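Local coordinates for protein papain inhibitor (Streptomyces mobaraensis, PDB 5NTB) that inhibits the cysteine proteases papain and bromelain and the serine protease trypsin, and serves as a glutamine and lysine donor substrate for transglutaminase, at residues G10-Y15 and A88-L93; V35-A40 and T81-S86. All blocks are in the same frame, centred on the assembly; numbering follows the deposited sequence.

Contact 1: G10-Y15 and A88-L93. With SO4 (sulfate ion), chain D.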
loop_
_atom_site.group_PDB
_atom_site.type_symbol
_atom_site.label_atom_id
_atom_site.label_comp_id
_atom_site.label_asym_id
_atom_site.label_seq_id
_atom_site.Cartn_x
_atom_site.Cartn_y
_atom_site.Cartn_z
ATOM N N GLY A 10 10.276 -0.402 6.254
ATOM C CA GLY A 10 10.344 0.562 5.189
ATOM C C GLY A 10 9.737 1.879 5.588
ATOM O O GLY A 10 9.803 2.294 6.750
ATOM N N LYS A 11 9.164 2.556 4.615
ATOM C CA LYS A 11 8.619 3.876 4.839
ATOM C C LYS A 11 7.247 3.939 4.205
ATOM O O LYS A 11 6.894 3.130 3.337
ATOM C CB LYS A 11 9.523 4.969 4.265
ATOM C CG LYS A 11 9.524 5.017 2.758
ATOM C CD LYS A 11 10.323 6.206 2.224
ATOM C CE LYS A 11 11.789 5.853 2.070
ATOM N NZ LYS A 11 12.508 6.835 1.210
ATOM N N MET A 12 6.470 4.904 4.661
ATOM C CA MET A 12 5.155 5.118 4.092
ATOM C C MET A 12 4.959 6.590 3.774
ATOM O O MET A 12 5.373 7.479 4.527
ATOM C CB MET A 12 4.046 4.624 5.020
ATOM C CG MET A 12 3.950 5.337 6.348
ATOM S SD MET A 12 2.598 4.654 7.329
ATOM C CE MET A 12 2.638 5.767 8.735
ATOM N N THR A 13 4.358 6.824 2.627
ATOM C CA THR A 13 3.812 8.113 2.248
ATOM C C THR A 13 2.332 7.913 1.988
ATOM O O THR A 13 1.788 6.823 2.183
ATOM C CB THR A 13 4.528 8.658 1.015
ATOM O OG1 THR A 13 4.498 7.670 -0.017
ATOM C CG2 THR A 13 5.980 8.966 1.339
ATOM N N TYR A 14 1.660 8.961 1.546
ATOM C CA TYR A 14 0.256 8.788 1.214
ATOM C C TYR A 14 -0.087 9.546 -0.057
ATOM O O TYR A 14 0.626 10.458 -0.482
ATOM C CB TYR A 14 -0.673 9.222 2.355
ATOM C CG TYR A 14 -0.631 10.700 2.645
ATOM C CD1 TYR A 14 -1.411 11.584 1.912
ATOM C CD2 TYR A 14 0.196 11.209 3.638
ATOM C CE1 TYR A 14 -1.371 12.931 2.154
ATOM C CE2 TYR A 14 0.234 12.565 3.890
ATOM C CZ TYR A 14 -0.554 13.410 3.140
ATOM O OH TYR A 14 -0.545 14.766 3.379
ATOM N N TYR A 15 -1.209 9.157 -0.656
ATOM C CA TYR A 15 -1.670 9.791 -1.881
ATOM C C TYR A 15 -3.181 9.931 -1.852
ATOM O O TYR A 15 -3.857 9.376 -0.991
ATOM C CB TYR A 15 -1.190 9.028 -3.124
ATOM C CG TYR A 15 -1.868 7.713 -3.486
ATOM C CD1 TYR A 15 -1.776 6.590 -2.663
ATOM C CD2 TYR A 15 -2.531 7.578 -4.702
ATOM C CE1 TYR A 15 -2.348 5.382 -3.035
ATOM C CE2 TYR A 15 -3.093 6.380 -5.083
ATOM C CZ TYR A 15 -3.009 5.285 -4.240
ATOM O OH TYR A 15 -3.579 4.085 -4.626
ATOM N N ALA A 88 -6.500 8.258 3.562
ATOM C CA ALA A 88 -7.402 7.796 4.608
ATOM C C ALA A 88 -6.737 6.765 5.513
ATOM O O ALA A 88 -6.906 6.805 6.738
ATOM C CB ALA A 88 -8.674 7.232 3.973
ATOM N N ALA A 89 -5.974 5.832 4.935
ATOM C CA ALA A 89 -5.309 4.835 5.767
ATOM C C ALA A 89 -4.144 5.439 6.540
ATOM O O ALA A 89 -3.945 5.127 7.721
ATOM C CB ALA A 89 -4.818 3.674 4.904
ATOM N N PHE A 90 -3.347 6.280 5.881
ATOM C CA PHE A 90 -2.177 6.876 6.529
ATOM C C PHE A 90 -2.567 7.615 7.801
ATOM O O PHE A 90 -1.902 7.484 8.837
ATOM C CB PHE A 90 -1.500 7.811 5.531
ATOM C CG PHE A 90 -0.205 8.410 5.998
ATOM C CD1 PHE A 90 -0.191 9.441 6.923
ATOM C CD2 PHE A 90 0.999 7.992 5.438
ATOM C CE1 PHE A 90 1.004 10.024 7.322
ATOM C CE2 PHE A 90 2.199 8.579 5.830
ATOM C CZ PHE A 90 2.193 9.598 6.771
ATOM N N ALA A 91 -3.672 8.367 7.743
ATOM C CA ALA A 91 -4.110 9.181 8.866
ATOM C C ALA A 91 -4.456 8.346 10.086
ATOM O O ALA A 91 -4.452 8.873 11.204
ATOM C CB ALA A 91 -5.318 10.009 8.445
ATOM N N LYS A 92 -4.740 7.063 9.901
ATOM C CA LYS A 92 -5.027 6.181 11.023
ATOM C C LYS A 92 -3.770 5.798 11.794
ATOM O O LYS A 92 -3.870 5.330 12.939
ATOM C CB LYS A 92 -5.747 4.936 10.517
ATOM C CG LYS A 92 -7.088 5.271 9.882
ATOM C CD LYS A 92 -7.806 4.061 9.329
ATOM C CE LYS A 92 -9.140 4.505 8.734
ATOM N NZ LYS A 92 -10.001 3.345 8.405
ATOM N N LEU A 93 -2.598 5.963 11.184
ATOM C CA LEU A 93 -1.322 5.625 11.800
ATOM C C LEU A 93 -0.491 6.832 12.193
ATOM O O LEU A 93 0.289 6.740 13.137
ATOM C CB LEU A 93 -0.479 4.773 10.847
ATOM C CG LEU A 93 -1.021 3.390 10.543
ATOM C CD1 LEU A 93 -0.084 2.707 9.566
ATOM C CD2 LEU A 93 -1.167 2.574 11.821
HETATM S S SO4 D . 11.973 6.123 -2.333
HETATM O O1 SO4 D . 12.601 5.696 -1.084
HETATM O O2 SO4 D . 11.474 7.491 -2.203
HETATM O O3 SO4 D . 10.867 5.212 -2.656
HETATM O O4 SO4 D . 12.963 6.051 -3.409
#
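An aromatic and sulfur contact without hydrogen bonds joins M12 and Y14 of strand 8-18 to F90 and L93 of segment 88-93, which includes part of the short helix 87-90, in a double-psi beta-barrel fold. The F90 ring lies between the two strand residues. Over one face stands the Y14 ring, edge-on: its CD2 sits 3.6 Å above the F90 ring plane, over the centre, with the two planes at 61°. M12 takes the opposite face, where its CE lies toward the rim and SD is 4.7 Å from the F90 centroid, an oblique Met-aromatic contact. Because the M12 chain runs extended beyond CG (chi3 -175°), its methyl reaches past the ring to L93, with CE 3.9 Å from L93 CB. F90 also touches the strand backbone, with CD2 3.5 Å from T13 O. With CG anti to the backbone N (chi1 -175°), F90 directs its ring from the helix into this slot. K11 NZ donates to sulfate O1 (2.6 Å). L96 and V101 also touch F90. M12 packs on I83 and L85 of the adjoining parallel strand 82-86, while L93 continues onto R65 and I67 of strand 65-75, bringing segment 88-93 against a further strand.

Contact 2: V35-A40 and T81-S86; sequences VAIPAA and THIDLS. With SO4 (sulfate ion), chain D.
Strands 35-38 and 82-86 run antiparallel, their axes 4.6 Å apart at closest approach and 164° between their directions, with A36 and D84 forming a hydrogen-bonded pair. Both bonds are nearly straight: A36 N gives one to D84 O (2.8 Å), and D84 N returns a longer one to A36 O (3.2 Å). The CB atoms of A36 and D84 share one face of the sheet. On the other face V35, of the non-hydrogen-bonded pair with L85, touches two aliphatic neighbours: its CG2, anti to the backbone N, lies 3.8 Å from I83 CB, and its CB is 3.9 Å from L85 CD2. Farther along, the P38 ring presses on the H82 carbonyl, CG only 3.0 Å from H82 O. The H82 imidazole holds a sulfate, probably from the crystallisation liquor, at its edge: ND1 donates in the ring plane to O3 of the ion over 2.7 Å, at 168°. NE2 is hydrogen-bonded to T13 OG1, so the ring is fixed from both nitrogens. A leucine in place of H82 would probably leave sulfate O3 and the T13 hydroxyl each without this partner. D84 OD1 also bonds T13 OG1, and S86, at the N-cap of helix 87-90, accepts from A89 N through OG. The pair lies within the barrel sheet of this double-psi type fold: strand 82-86 is flanked on its other side by parallel strand 8-18, and strand 35-38 by parallel strand 65-75, where V35 and I37 pack on V71.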
loop_
_atom_site.group_PDB
_atom_site.type_symbol
_atom_site.label_atom_id
_atom_site.label_comp_id
_atom_site.label_asym_id
_atom_site.label_seq_id
_atom_site.Cartn_x
_atom_site.Cartn_y
_atom_site.Cartn_z
ATOM N N VAL A 35 -3.730 0.496 -0.266
ATOM C CA VAL A 35 -2.306 0.747 -0.434
ATOM C C VAL A 35 -1.932 0.600 -1.902
ATOM O O VAL A 35 -2.496 -0.222 -2.637
ATOM C CB VAL A 35 -1.454 -0.187 0.447
ATOM C CG1 VAL A 35 -1.597 -1.615 0.016
ATOM C CG2 VAL A 35 0.027 0.230 0.419
ATOM N N ALA A 36 -0.974 1.428 -2.321
ATOM C CA ALA A 36 -0.270 1.285 -3.592
ATOM C C ALA A 36 1.082 0.645 -3.319
ATOM O O ALA A 36 1.861 1.150 -2.496
ATOM C CB ALA A 36 -0.104 2.642 -4.277
ATOM N N ILE A 37 1.335 -0.483 -3.974
ATOM C CA ILE A 37 2.504 -1.327 -3.738
ATOM C C ILE A 37 3.609 -0.986 -4.736
ATOM O O ILE A 37 3.335 -0.795 -5.930
ATOM C CB ILE A 37 2.105 -2.809 -3.820
ATOM C CG1 ILE A 37 1.201 -3.177 -2.644
ATOM C CG2 ILE A 37 3.332 -3.744 -3.925
ATOM C CD1 ILE A 37 1.849 -3.030 -1.280
ATOM N N PRO A 38 4.866 -0.901 -4.292
ATOM C CA PRO A 38 5.969 -0.568 -5.208
ATOM C C PRO A 38 6.040 -1.483 -6.420
ATOM O O PRO A 38 5.776 -2.688 -6.338
ATOM C CB PRO A 38 7.222 -0.734 -4.340
ATOM C CG PRO A 38 6.763 -0.714 -2.958
ATOM C CD PRO A 38 5.295 -0.992 -2.889
ATOM N N ALA A 39 6.485 -0.894 -7.539
ATOM C CA ALA A 39 6.461 -1.585 -8.822
ATOM C C ALA A 39 7.284 -2.866 -8.808
ATOM O O ALA A 39 6.972 -3.799 -9.550
ATOM C CB ALA A 39 6.962 -0.656 -9.929
ATOM N N ALA A 40 8.310 -2.951 -7.959
ATOM C CA ALA A 40 9.184 -4.122 -7.974
ATOM C C ALA A 40 8.464 -5.412 -7.593
ATOM O O ALA A 40 8.985 -6.502 -7.865
ATOM C CB ALA A 40 10.376 -3.897 -7.048
ATOM N N THR A 81 10.595 -1.201 -0.388
ATOM C CA THR A 81 9.862 -1.291 0.873
ATOM C C THR A 81 9.115 -0.011 1.206
ATOM O O THR A 81 8.640 0.146 2.337
ATOM C CB THR A 81 10.785 -1.667 2.028
ATOM O OG1 THR A 81 11.781 -0.657 2.170
ATOM C CG2 THR A 81 11.446 -3.044 1.778
ATOM N N HIS A 82 8.975 0.889 0.241
ATOM C CA HIS A 82 8.224 2.128 0.415
ATOM C C HIS A 82 6.797 1.922 -0.082
ATOM O O HIS A 82 6.578 1.735 -1.280
ATOM C CB HIS A 82 8.938 3.246 -0.342
ATOM C CG HIS A 82 8.153 4.512 -0.489
ATOM N ND1 HIS A 82 8.578 5.543 -1.299
ATOM C CD2 HIS A 82 6.988 4.923 0.063
ATOM C CE1 HIS A 82 7.700 6.528 -1.253
ATOM N NE2 HIS A 82 6.724 6.178 -0.432
ATOM N N ILE A 83 5.819 1.963 0.837
ATOM C CA ILE A 83 4.417 1.838 0.448
ATOM C C ILE A 83 3.778 3.213 0.420
ATOM O O ILE A 83 4.109 4.099 1.213
ATOM C CB ILE A 83 3.641 0.881 1.373
ATOM C CG1 ILE A 83 3.657 1.367 2.827
ATOM C CG2 ILE A 83 4.203 -0.515 1.254
ATOM C CD1 ILE A 83 2.807 0.494 3.768
ATOM N N ASP A 84 2.824 3.375 -0.483
ATOM C CA ASP A 84 2.071 4.617 -0.640
ATOM C C ASP A 84 0.644 4.297 -0.206
ATOM O O ASP A 84 -0.145 3.728 -0.970
ATOM C CB ASP A 84 2.150 5.102 -2.088
ATOM C CG ASP A 84 2.010 6.615 -2.238
ATOM O OD1 ASP A 84 1.991 7.346 -1.236
ATOM O OD2 ASP A 84 1.934 7.072 -3.396
ATOM N N LEU A 85 0.322 4.620 1.039
ATOM C CA LEU A 85 -1.010 4.373 1.556
ATOM C C LEU A 85 -1.977 5.411 1.027
ATOM O O LEU A 85 -1.593 6.530 0.693
ATOM C CB LEU A 85 -1.012 4.422 3.085
ATOM C CG LEU A 85 -0.394 3.234 3.801
ATOM C CD1 LEU A 85 -0.294 3.581 5.280
ATOM C CD2 LEU A 85 -1.240 1.992 3.631
ATOM N N SER A 86 -3.250 5.051 0.974
ATOM C CA SER A 86 -4.235 6.107 0.816
ATOM C C SER A 86 -4.105 7.113 1.957
ATOM O O SER A 86 -3.687 6.779 3.069
ATOM C CB SER A 86 -5.638 5.510 0.758
ATOM O OG SER A 86 -5.992 4.911 1.993
HETATM S S SO4 D . 11.973 6.123 -2.333
HETATM O O1 SO4 D . 12.601 5.696 -1.084
HETATM O O2 SO4 D . 11.474 7.491 -2.203
HETATM O O3 SO4 D . 10.867 5.212 -2.656
HETATM O O4 SO4 D . 12.963 6.051 -3.409
#

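Overall arrangement
From the N terminus, strand 8-18 supplies the first half of contact 1, which closes at 88-93 with 72 residues between. Contact 2 closes within that loop, as 35-40 meets 81-86 after 40 intervening residues that include strands 57-62 and 65-75. The two are therefore nested, not crossed. Strand 82-86 leads directly into helix 87-90, so the later halves of both contacts follow one another. Contact 1 ties segment 88-93 to strand 8-18, and contact 2 ties strand 35-38 to strand 82-86, which is also the neighbour of strand 8-18 in the sheet. The sulfate is common to both contacts, with D79 N as a further donor.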